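Local structure of probable adenylyl-sulfate kinase (Synechocystis sp., 5CB8) at residues H43-E46 against K47-D51; T81-R84 against R85-F88; Q113-K116 against H117-D121; N128-L131 against A132-E135. The protein phosphorylates adenosine 5'-phosphosulfate with ATP to give 3'-phosphoadenylyl sulfate, a step of the sulfate activation route. All blocks are in the same frame, centred on the assembly; numbering follows the deposited sequence.

From the N terminus the four contacts run in series. None nests in or crosses another, and none closes a long loop: each is a local contact within one continuous segment, along a helix in interactions 1 to 3 and at a helix start in interaction 4. Interaction 1 lies on helix 38-50, which begins at the end of the probable ATP-binding loop. Interaction 2, on helix 76-94, reaches the bound adenosine-5'-phosphosulfate; interaction 3 forms the C-terminal end of helix 109-119. These two touch through an Arg-84 to Glu-114 salt bridge and packing of Gly-87 on Val-115. Interaction 4 starts helix 131-137, beyond the chain centre from both. Interactions 1 to 3 pack their helices against the parallel sheet.

Interaction 1: H43-E46 against K47-D51; sequences HALE and KKLRD
Two first torsions turn Glu-46 and Arg-50 toward one another. CG of Glu-46 stands opposite its backbone N (chi1 174°), whereas CG of Arg-50 is set beside its own N (chi1 -71°); the extended acid and the longer arginine thereby converge one helical turn apart. Their meeting point is a salt bridge in which Arg-50 NH2 lies 2.6 Å from Glu-46 OE2. The carboxylate oxygen is approached on its anti side and lies at the guanidinium edge, in its plane, although the two planes are twisted 58° apart. Arg-50 NE adds a weak bond to the same OE2 at 3.1 Å, so a single oxygen takes both N-H groups. This is an i to i+4 pair on helix 38-50, which begins at the end of the probable ATP-binding P-loop, with His-43 beside Thr-39 of that site. On the buried face Leu-45 CG meets Leu-49 CD1 at 3.9 Å, and Leu-49 CG also rests 3.4 Å from Leu-45 O. Leu-49 packs on Ile-99 and Leu-101 of the sheet and on Trp-186 of helix 178-191. Lys-48 extends to that same Trp-186 in a cation-pi contact. In the backbone, Arg-50 N donates to Glu-46 O at 2.8 Å.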
loop_
_atom_site.group_PDB
_atom_site.type_symbol
_atom_site.label_atom_id
_atom_site.label_comp_id
_atom_site.label_asym_id
_atom_site.label_seq_id
_atom_site.Cartn_x
_atom_site.Cartn_y
_atom_site.Cartn_z
ATOM N N HIS B 43 -6.438 13.070 -13.697
ATOM C CA HIS B 43 -5.313 13.147 -14.624
ATOM C C HIS B 43 -4.905 14.590 -14.880
ATOM O O HIS B 43 -3.715 14.905 -14.944
ATOM C CB HIS B 43 -5.652 12.419 -15.924
ATOM C CG HIS B 43 -5.726 10.930 -15.773
ATOM N ND1 HIS B 43 -6.288 10.112 -16.730
ATOM C CD2 HIS B 43 -5.301 10.112 -14.779
ATOM C CE1 HIS B 43 -6.206 8.853 -16.333
ATOM N NE2 HIS B 43 -5.613 8.826 -15.151
ATOM N N ALA B 44 -5.891 15.475 -15.004
ATOM C CA ALA B 44 -5.604 16.887 -15.249
ATOM C C ALA B 44 -4.942 17.518 -14.032
ATOM O O ALA B 44 -4.017 18.331 -14.160
ATOM C CB ALA B 44 -6.880 17.636 -15.618
ATOM N N LEU B 45 -5.426 17.152 -12.851
ATOM C CA LEU B 45 -4.850 17.638 -11.604
ATOM C C LEU B 45 -3.427 17.108 -11.408
ATOM O O LEU B 45 -2.536 17.834 -10.967
ATOM C CB LEU B 45 -5.728 17.214 -10.422
ATOM C CG LEU B 45 -5.239 17.678 -9.049
ATOM C CD1 LEU B 45 -5.089 19.194 -9.026
ATOM C CD2 LEU B 45 -6.177 17.202 -7.941
ATOM N N GLU B 46 -3.231 15.831 -11.717
ATOM C CA GLU B 46 -1.914 15.213 -11.637
ATOM C C GLU B 46 -0.922 15.991 -12.506
ATOM O O GLU B 46 0.165 16.359 -12.046
ATOM C CB GLU B 46 -1.993 13.763 -12.108
ATOM C CG GLU B 46 -0.640 13.072 -12.196
ATOM C CD GLU B 46 -0.722 11.697 -12.827
ATOM O OE1 GLU B 46 -1.762 11.372 -13.440
ATOM O OE2 GLU B 46 0.261 10.938 -12.711
ATOM N N LYS B 47 -1.302 16.251 -13.755
ATOM C CA LYS B 47 -0.425 16.991 -14.662
ATOM C C LYS B 47 -0.078 18.368 -14.110
ATOM O O LYS B 47 1.082 18.788 -14.159
ATOM C CB LYS B 47 -1.042 17.126 -16.059
ATOM C CG LYS B 47 -0.201 17.990 -17.017
ATOM C CD LYS B 47 -0.498 17.690 -18.483
ATOM C CE LYS B 47 0.395 18.510 -19.423
ATOM N NZ LYS B 47 1.677 18.943 -18.784
ATOM N N LYS B 48 -1.082 19.065 -13.582
ATOM C CA LYS B 48 -0.891 20.425 -13.080
ATOM C C LYS B 48 0.077 20.420 -11.899
ATOM O O LYS B 48 0.957 21.274 -11.797
ATOM C CB LYS B 48 -2.239 21.040 -12.677
ATOM C CG LYS B 48 -2.234 22.562 -12.538
ATOM C CD LYS B 48 -3.639 23.107 -12.271
ATOM C CE LYS B 48 -3.617 24.612 -11.980
ATOM N NZ LYS B 48 -3.086 25.409 -13.121
ATOM N N LEU B 49 -0.087 19.440 -11.016
ATOM C CA LEU B 49 0.784 19.298 -9.856
ATOM C C LEU B 49 2.209 18.917 -10.257
ATOM O O LEU B 49 3.178 19.508 -9.764
ATOM C CB LEU B 49 0.202 18.265 -8.894
ATOM C CG LEU B 49 -1.009 18.734 -8.087
ATOM C CD1 LEU B 49 -1.692 17.562 -7.393
ATOM C CD2 LEU B 49 -0.580 19.760 -7.065
ATOM N N ARG B 50 2.335 17.938 -11.152
ATOM C CA ARG B 50 3.652 17.485 -11.600
ATOM C C ARG B 50 4.406 18.594 -12.323
ATOM O O ARG B 50 5.621 18.723 -12.169
ATOM C CB ARG B 50 3.547 16.247 -12.499
ATOM C CG ARG B 50 3.146 14.968 -11.764
ATOM C CD ARG B 50 3.708 13.711 -12.449
ATOM N NE ARG B 50 2.876 12.531 -12.201
ATOM C CZ ARG B 50 3.063 11.664 -11.207
ATOM N NH1 ARG B 50 4.062 11.825 -10.347
ATOM N NH2 ARG B 50 2.246 10.627 -11.071
ATOM N N ASP B 51 3.685 19.400 -13.097
ATOM C CA ASP B 51 4.311 20.497 -13.836
ATOM C C ASP B 51 4.774 21.636 -12.923
ATOM O O ASP B 51 5.482 22.542 -13.362
ATOM C CB ASP B 51 3.371 21.028 -14.925
ATOM C CG ASP B 51 3.198 20.051 -16.084
ATOM O OD1 ASP B 51 3.952 19.053 -16.158
ATOM O OD2 ASP B 51 2.310 20.292 -16.933
#

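Interaction 2: T81-R84 against R85-F88; sequences TNIR and RIGF. With ADX (adenosine-5'-phosphosulfate), chain G; SO4 (sulfate ion), chain I.
The carbonyl oxygen of Asn-82 takes two backbone amides of the next turn: Ile-86 N at 3.0 Å, nearly straight at 170°, and Arg-85 N, whose main acceptor is Thr-81 O, in a weak, bent bond. CG1 of Ile-86 lies against the same oxygen, and its CD1 comes 3.8 Å from Asn-82 ND2. With CG opposite the backbone N (chi1 -179°), the Asn-82 side chain leads to the bound adenosine-5'-phosphosulfate. There ND2 bonds the sulfate oxygen O1B at 3.0 Å and, weakly, the phosphate oxygen O1A at 2.9 Å. OD1 is held by Thr-69 OG1, which fixes the amide's flip. The Ile-83 CD1 methyl lies in van der Waals contact with the sulfate oxygen O2B, at 3.3 Å.

On another side of helix 76-94, Thr-81 and Arg-85 run side by side, with Thr-81 CG2 at 3.4 Å from Arg-85 NH2. Arg-85 NH1 bonds Leu-68 O and nears the like-charged Arg-85 NH1 of the second subunit, whose Leu-68 the arginine also packs on. Arg-84 NH1 meets O4 of a separate sulfate ion, probably from the crystallisation liquor, at 3.0 Å and edge-on to its guanidinium, while its NE forms a salt bridge with Glu-114 OE2. The neutral Asn-82 amide thus touches both phosphate and sulfate groups, the former weakly, and may orient the anhydride between them, while Arg-65 and Arg-79 supply positive charge.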
loop_
_atom_site.group_PDB
_atom_site.type_symbol
_atom_site.label_atom_id
_atom_site.label_comp_id
_atom_site.label_asym_id
_atom_site.label_seq_id
_atom_site.Cartn_x
_atom_site.Cartn_y
_atom_site.Cartn_z
ATOM N N THR B 81 -13.397 -3.452 1.879
ATOM C CA THR B 81 -12.006 -3.894 1.896
ATOM C C THR B 81 -11.190 -3.056 0.923
ATOM O O THR B 81 -10.083 -2.608 1.245
ATOM C CB THR B 81 -11.885 -5.373 1.527
ATOM O OG1 THR B 81 -12.591 -6.149 2.499
ATOM C CG2 THR B 81 -10.415 -5.800 1.504
ATOM N N ASN B 82 -11.749 -2.838 -0.264
ATOM C CA ASN B 82 -11.056 -2.085 -1.306
ATOM C C ASN B 82 -10.698 -0.680 -0.834
ATOM O O ASN B 82 -9.533 -0.263 -0.880
ATOM C CB ASN B 82 -11.928 -2.041 -2.568
ATOM C CG ASN B 82 -11.263 -1.294 -3.723
ATOM O OD1 ASN B 82 -10.150 -1.631 -4.146
ATOM N ND2 ASN B 82 -11.958 -0.294 -4.258
ATOM N N ILE B 83 -11.698 0.045 -0.354
ATOM C CA ILE B 83 -11.486 1.418 0.078
ATOM C C ILE B 83 -10.559 1.493 1.291
ATOM O O ILE B 83 -9.681 2.360 1.357
ATOM C CB ILE B 83 -12.820 2.117 0.363
ATOM C CG1 ILE B 83 -13.641 2.194 -0.930
ATOM C CG2 ILE B 83 -12.588 3.506 0.941
ATOM C CD1 ILE B 83 -12.880 2.790 -2.121
ATOM N N ARG B 84 -10.739 0.589 2.248
ATOM C CA ARG B 84 -9.851 0.572 3.412
ATOM C C ARG B 84 -8.393 0.295 3.034
ATOM O O ARG B 84 -7.467 0.845 3.654
ATOM C CB ARG B 84 -10.358 -0.428 4.464
ATOM C CG ARG B 84 -11.551 0.100 5.260
ATOM C CD ARG B 84 -12.236 -1.004 6.025
ATOM N NE ARG B 84 -13.189 -0.468 6.995
ATOM C CZ ARG B 84 -14.219 -1.147 7.482
ATOM N NH1 ARG B 84 -14.444 -2.391 7.073
ATOM N NH2 ARG B 84 -15.020 -0.581 8.378
ATOM N N ARG B 85 -8.178 -0.535 2.014
ATOM C CA ARG B 85 -6.810 -0.861 1.602
ATOM C C ARG B 85 -6.168 0.315 0.871
ATOM O O ARG B 85 -4.993 0.627 1.083
ATOM C CB ARG B 85 -6.780 -2.118 0.723
ATOM C CG ARG B 85 -5.367 -2.662 0.493
ATOM C CD ARG B 85 -5.403 -3.992 -0.263
ATOM N NE ARG B 85 -6.164 -5.011 0.462
ATOM C CZ ARG B 85 -6.666 -6.108 -0.101
ATOM N NH1 ARG B 85 -6.492 -6.331 -1.393
ATOM N NH2 ARG B 85 -7.331 -6.993 0.631
ATOM N N ILE B 86 -6.943 0.970 0.015
ATOM C CA ILE B 86 -6.491 2.200 -0.630
ATOM C C ILE B 86 -6.164 3.253 0.436
ATOM O O ILE B 86 -5.153 3.968 0.339
ATOM C CB ILE B 86 -7.555 2.726 -1.614
ATOM C CG1 ILE B 86 -7.661 1.786 -2.827
ATOM C CG2 ILE B 86 -7.222 4.158 -2.062
ATOM C CD1 ILE B 86 -8.918 1.997 -3.687
ATOM N N GLY B 87 -7.011 3.337 1.460
ATOM C CA GLY B 87 -6.781 4.275 2.558
ATOM C C GLY B 87 -5.500 3.971 3.325
ATOM O O GLY B 87 -4.781 4.892 3.751
ATOM N N PHE B 88 -5.222 2.682 3.518
ATOM C CA PHE B 88 -3.996 2.251 4.196
ATOM C C PHE B 88 -2.766 2.794 3.481
ATOM O O PHE B 88 -1.881 3.393 4.097
ATOM C CB PHE B 88 -3.942 0.716 4.252
ATOM C CG PHE B 88 -2.654 0.157 4.819
ATOM C CD1 PHE B 88 -1.583 -0.141 3.987
ATOM C CD2 PHE B 88 -2.532 -0.099 6.177
ATOM C CE1 PHE B 88 -0.404 -0.662 4.506
ATOM C CE2 PHE B 88 -1.357 -0.627 6.703
ATOM C CZ PHE B 88 -0.294 -0.904 5.861
HETATM S SB ADX G . -15.533 1.047 -5.164
HETATM O O1B ADX G . -14.911 -0.106 -4.502
HETATM O O2B ADX G . -14.924 2.315 -4.722
HETATM O O3B ADX G . -16.976 1.030 -4.891
HETATM P PA ADX G . -14.044 1.290 -7.480
HETATM O O1A ADX G . -12.816 0.658 -6.832
HETATM O O2A ADX G . -13.871 2.787 -7.721
HETATM O O3A ADX G . -15.361 0.925 -6.662
HETATM O "O5'" ADX G . -14.257 0.565 -8.892
HETATM C "C5'" ADX G . -15.265 1.013 -9.749
HETATM C "C4'" ADX G . -15.063 0.669 -11.121
HETATM O "O4'" ADX G . -15.323 -0.772 -11.280
HETATM C "C3'" ADX G . -16.012 1.371 -11.991
HETATM O "O3'" ADX G . -15.378 2.412 -12.593
HETATM C "C2'" ADX G . -16.414 0.378 -13.014
HETATM O "O2'" ADX G . -15.650 0.526 -14.120
HETATM C "C1'" ADX G . -16.124 -0.965 -12.427
HETATM N N9 ADX G . -17.267 -1.750 -12.058
HETATM C C8 ADX G . -17.483 -3.050 -12.373
HETATM N N7 ADX G . -18.563 -3.478 -11.711
HETATM C C5 ADX G . -19.041 -2.457 -10.956
HETATM C C6 ADX G . -20.115 -2.344 -10.075
HETATM N N6 ADX G . -20.963 -3.486 -9.782
HETATM N N1 ADX G . -20.334 -1.158 -9.469
HETATM C C2 ADX G . -19.519 -0.103 -9.697
HETATM N N3 ADX G . -18.473 -0.186 -10.532
HETATM C C4 ADX G . -18.208 -1.349 -11.175
HETATM S S SO4 I . -11.627 -5.038 5.771
HETATM O O1 SO4 I . -10.493 -4.133 5.563
HETATM O O2 SO4 I . -11.434 -6.226 4.927
HETATM O O3 SO4 I . -11.669 -5.444 7.179
HETATM O O4 SO4 I . -12.899 -4.368 5.426
#

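Interaction 3: Q113-K116 against H117-D121; sequences QEVK and HTIGD
Val-115 and Ile-119 lie side by side and point the same way on the last turn of helix 109-119, one of the helices that flank the parallel sheet of this P-loop kinase fold. The CG1 branch of Val-115, standing opposite the backbone N (chi1 174°), reaches toward the next turn, and Ile-119 CD1 comes to it at 3.6 Å. Ile-119 CG1 also lies over the backbone, 3.4 Å from Val-115 O. Both side chains face inward: Val-115 packs on Trp-29 and Phe-122, Ile-119 on Thr-27 of the sheet and on Ser-90, His-91 and Thr-94 of helix 76-94.

The outer side of the helix is bridged by water. One water donates to Glu-114 O at 2.7 Å and is also hydrogen-bonded to His-117 ND1 and Thr-118 OG1, joining a backbone carbonyl to two side chains of the following turn. The helix ends at Gly-120, whose positive phi (79°) belongs to a classic gamma turn, closed by Asp-121 N to Ile-119 O at 2.8 Å. Lys-116 bends at its last torsion to follow this ending: its NZ donates to a second water at 2.6 Å, which in turn donates to Gly-120 O at 2.8 Å.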
loop_
_atom_site.group_PDB
_atom_site.type_symbol
_atom_site.label_atom_id
_atom_site.label_comp_id
_atom_site.label_asym_id
_atom_site.label_seq_id
_atom_site.Cartn_x
_atom_site.Cartn_y
_atom_site.Cartn_z
ATOM N N GLN B 113 -15.443 8.470 5.717
ATOM C CA GLN B 113 -15.200 9.201 6.964
ATOM C C GLN B 113 -14.143 8.513 7.812
ATOM O O GLN B 113 -13.320 9.161 8.465
ATOM C CB GLN B 113 -16.510 9.339 7.747
ATOM C CG GLN B 113 -17.411 10.429 7.194
ATOM C CD GLN B 113 -16.664 11.743 7.031
ATOM O OE1 GLN B 113 -16.154 12.303 8.003
ATOM N NE2 GLN B 113 -16.581 12.230 5.794
ATOM N N GLU B 114 -14.174 7.190 7.801
ATOM C CA GLU B 114 -13.216 6.388 8.550
ATOM C C GLU B 114 -11.805 6.662 8.014
ATOM O O GLU B 114 -10.855 6.853 8.780
ATOM C CB GLU B 114 -13.607 4.920 8.376
ATOM C CG GLU B 114 -12.783 3.903 9.107
ATOM C CD GLU B 114 -13.218 2.489 8.748
ATOM O OE1 GLU B 114 -14.403 2.141 8.986
ATOM O OE2 GLU B 114 -12.379 1.737 8.214
ATOM N N VAL B 115 -11.674 6.698 6.693
ATOM C CA VAL B 115 -10.377 6.949 6.068
ATOM C C VAL B 115 -9.927 8.384 6.322
ATOM O O VAL B 115 -8.763 8.636 6.647
ATOM C CB VAL B 115 -10.431 6.657 4.552
ATOM C CG1 VAL B 115 -9.127 7.051 3.887
ATOM C CG2 VAL B 115 -10.712 5.182 4.324
ATOM N N LYS B 116 -10.860 9.321 6.193
ATOM C CA LYS B 116 -10.567 10.728 6.457
ATOM C C LYS B 116 -10.008 10.903 7.867
ATOM O O LYS B 116 -9.013 11.601 8.084
ATOM C CB LYS B 116 -11.846 11.559 6.293
ATOM C CG LYS B 116 -11.691 13.029 6.691
ATOM C CD LYS B 116 -13.054 13.682 6.942
ATOM C CE LYS B 116 -13.026 15.190 6.669
ATOM N NZ LYS B 116 -11.969 15.912 7.429
ATOM N N HIS B 117 -10.648 10.247 8.827
ATOM C CA HIS B 117 -10.228 10.346 10.221
ATOM C C HIS B 117 -8.844 9.738 10.447
ATOM O O HIS B 117 -8.030 10.271 11.207
ATOM C CB HIS B 117 -11.271 9.672 11.115
ATOM C CG HIS B 117 -10.870 9.570 12.556
ATOM N ND1 HIS B 117 -10.364 8.418 13.111
ATOM C CD2 HIS B 117 -10.922 10.484 13.552
ATOM C CE1 HIS B 117 -10.113 8.627 14.395
ATOM N NE2 HIS B 117 -10.442 9.869 14.685
ATOM N N THR B 118 -8.574 8.620 9.785
ATOM C CA THR B 118 -7.273 7.967 9.906
ATOM C C THR B 118 -6.145 8.836 9.352
ATOM O O THR B 118 -5.084 8.966 9.969
ATOM C CB THR B 118 -7.276 6.609 9.179
ATOM O OG1 THR B 118 -8.134 5.701 9.884
ATOM C CG2 THR B 118 -5.868 6.020 9.103
ATOM N N ILE B 119 -6.388 9.430 8.187
ATOM C CA ILE B 119 -5.366 10.177 7.460
ATOM C C ILE B 119 -5.206 11.622 7.961
ATOM O O ILE B 119 -4.085 12.144 8.038
ATOM C CB ILE B 119 -5.671 10.134 5.943
ATOM C CG1 ILE B 119 -5.561 8.688 5.442
ATOM C CG2 ILE B 119 -4.727 11.038 5.169
ATOM C CD1 ILE B 119 -5.879 8.497 3.959
ATOM N N GLY B 120 -6.320 12.267 8.311
ATOM C CA GLY B 120 -6.271 13.615 8.865
ATOM C C GLY B 120 -6.091 14.663 7.782
ATOM O O GLY B 120 -6.999 15.463 7.512
ATOM N N ASP B 121 -4.920 14.676 7.156
ATOM C CA ASP B 121 -4.705 15.564 6.018
ATOM C C ASP B 121 -5.361 14.965 4.786
ATOM O O ASP B 121 -4.726 14.249 3.998
ATOM C CB ASP B 121 -3.219 15.794 5.799
ATOM C CG ASP B 121 -2.577 16.442 6.984
ATOM O OD1 ASP B 121 -2.845 17.641 7.205
ATOM O OD2 ASP B 121 -1.841 15.748 7.710
HETATM O O HOH W 1 -10.904 6.006 11.299
HETATM O O HOH W 2 -9.576 15.562 8.495
#

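Interaction 4: N128-L131 against A132-E135; sequences NAPL and AVCE
Backbone hydrogen bonds start the helix, and Pro-130 is the first acceptor. Its carbonyl oxygen takes Cys-134 N at 3.2 Å in a nearly straight bond (171°), and Val-133 N more weakly at 3.1 Å, so one oxygen holds two amides of the first turn. Leu-131 O follows with Glu-135 N at 2.9 Å. Pro-130 thus occupies the N-cap position of helix 131-137. Its extended psi of 146° turns the chain from the incoming loop into the helix, and its ring nitrogen carries no proton that would need an acceptor there.

Apolar contacts join the loop to the first turn. The proline ring lies alongside Val-133, pointing the same way, with Pro-130 CG at 3.9 Å from Val-133 CG2. That methyl stands beside the valine's backbone N, opposite its carbonyl carbon, which turns it to the ring. One residue on, Cys-134 SG comes 3.8 Å from Ala-129 CB. The sulfur sits beside its own backbone N (chi1 -62°), which directs it back over the helix start toward the loop.

Polar ends reach other elements of the chain. Glu-135, whose CB packs 3.4 Å from Leu-131 O, sends its extended carboxylate to a salt bridge with Arg-147 NE. Asn-128 ND2 bonds Glu-170 OE1.

The loop leaves strand 122-127 beside strand 169-171, outermost in this chain's sheet, where the Asn-128 backbone bonds Cys-171. Ala-129 rests on Ala-36 of the probable ATP-binding loop, while Leu-131, Cys-134 and Glu-135 all pack against Tyr-143 of helix 142-148.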
loop_
_atom_site.group_PDB
_atom_site.type_symbol
_atom_site.label_atom_id
_atom_site.label_comp_id
_atom_site.label_asym_id
_atom_site.label_seq_id
_atom_site.Cartn_x
_atom_site.Cartn_y
_atom_site.Cartn_z
ATOM N N ASN B 128 -19.596 15.305 -8.712
ATOM C CA ASN B 128 -21.045 15.166 -8.719
ATOM C C ASN B 128 -21.629 15.357 -10.113
ATOM O O ASN B 128 -21.765 16.489 -10.583
ATOM C CB ASN B 128 -21.634 16.205 -7.750
ATOM C CG ASN B 128 -23.153 16.143 -7.640
ATOM O OD1 ASN B 128 -23.808 15.241 -8.174
ATOM N ND2 ASN B 128 -23.719 17.103 -6.909
ATOM N N ALA B 129 -21.969 14.252 -10.773
ATOM C CA ALA B 129 -22.712 14.294 -12.033
ATOM C C ALA B 129 -24.045 13.581 -11.838
ATOM O O ALA B 129 -24.112 12.597 -11.108
ATOM C CB ALA B 129 -21.911 13.625 -13.144
ATOM N N PRO B 130 -25.111 14.064 -12.495
ATOM C CA PRO B 130 -26.411 13.401 -12.336
ATOM C C PRO B 130 -26.348 11.972 -12.857
ATOM O O PRO B 130 -25.616 11.711 -13.822
ATOM C CB PRO B 130 -27.334 14.229 -13.227
ATOM C CG PRO B 130 -26.681 15.587 -13.291
ATOM C CD PRO B 130 -25.208 15.288 -13.310
ATOM N N LEU B 131 -27.087 11.060 -12.233
ATOM C CA LEU B 131 -27.117 9.680 -12.699
ATOM C C LEU B 131 -27.511 9.611 -14.168
ATOM O O LEU B 131 -26.929 8.846 -14.939
ATOM C CB LEU B 131 -28.088 8.838 -11.864
ATOM C CG LEU B 131 -28.222 7.377 -12.324
ATOM C CD1 LEU B 131 -26.993 6.568 -11.924
ATOM C CD2 LEU B 131 -29.472 6.722 -11.764
ATOM N N ALA B 132 -28.493 10.418 -14.561
ATOM C CA ALA B 132 -28.998 10.352 -15.933
ATOM C C ALA B 132 -27.921 10.745 -16.942
ATOM O O ALA B 132 -27.863 10.204 -18.045
ATOM C CB ALA B 132 -30.234 11.239 -16.096
ATOM N N VAL B 133 -27.076 11.697 -16.567
ATOM C CA VAL B 133 -26.017 12.147 -17.460
ATOM C C VAL B 133 -24.979 11.037 -17.649
ATOM O O VAL B 133 -24.568 10.741 -18.777
ATOM C CB VAL B 133 -25.362 13.436 -16.928
ATOM C CG1 VAL B 133 -24.046 13.697 -17.631
ATOM C CG2 VAL B 133 -26.322 14.634 -17.091
ATOM N N CYS B 134 -24.570 10.415 -16.548
ATOM C CA CYS B 134 -23.629 9.299 -16.617
ATOM C C CYS B 134 -24.208 8.132 -17.415
ATOM O O CYS B 134 -23.496 7.474 -18.182
ATOM C CB CYS B 134 -23.275 8.813 -15.213
ATOM S SG CYS B 134 -22.462 10.061 -14.175
ATOM N N GLU B 135 -25.492 7.859 -17.216
ATOM C CA GLU B 135 -26.127 6.737 -17.897
ATOM C C GLU B 135 -26.260 6.975 -19.403
ATOM O O GLU B 135 -26.130 6.034 -20.187
ATOM C CB GLU B 135 -27.493 6.407 -17.264
ATOM C CG GLU B 135 -28.255 5.301 -17.986
ATOM C CD GLU B 135 -29.312 4.619 -17.119
ATOM O OE1 GLU B 135 -29.701 5.188 -16.067
ATOM O OE2 GLU B 135 -29.744 3.503 -17.493
#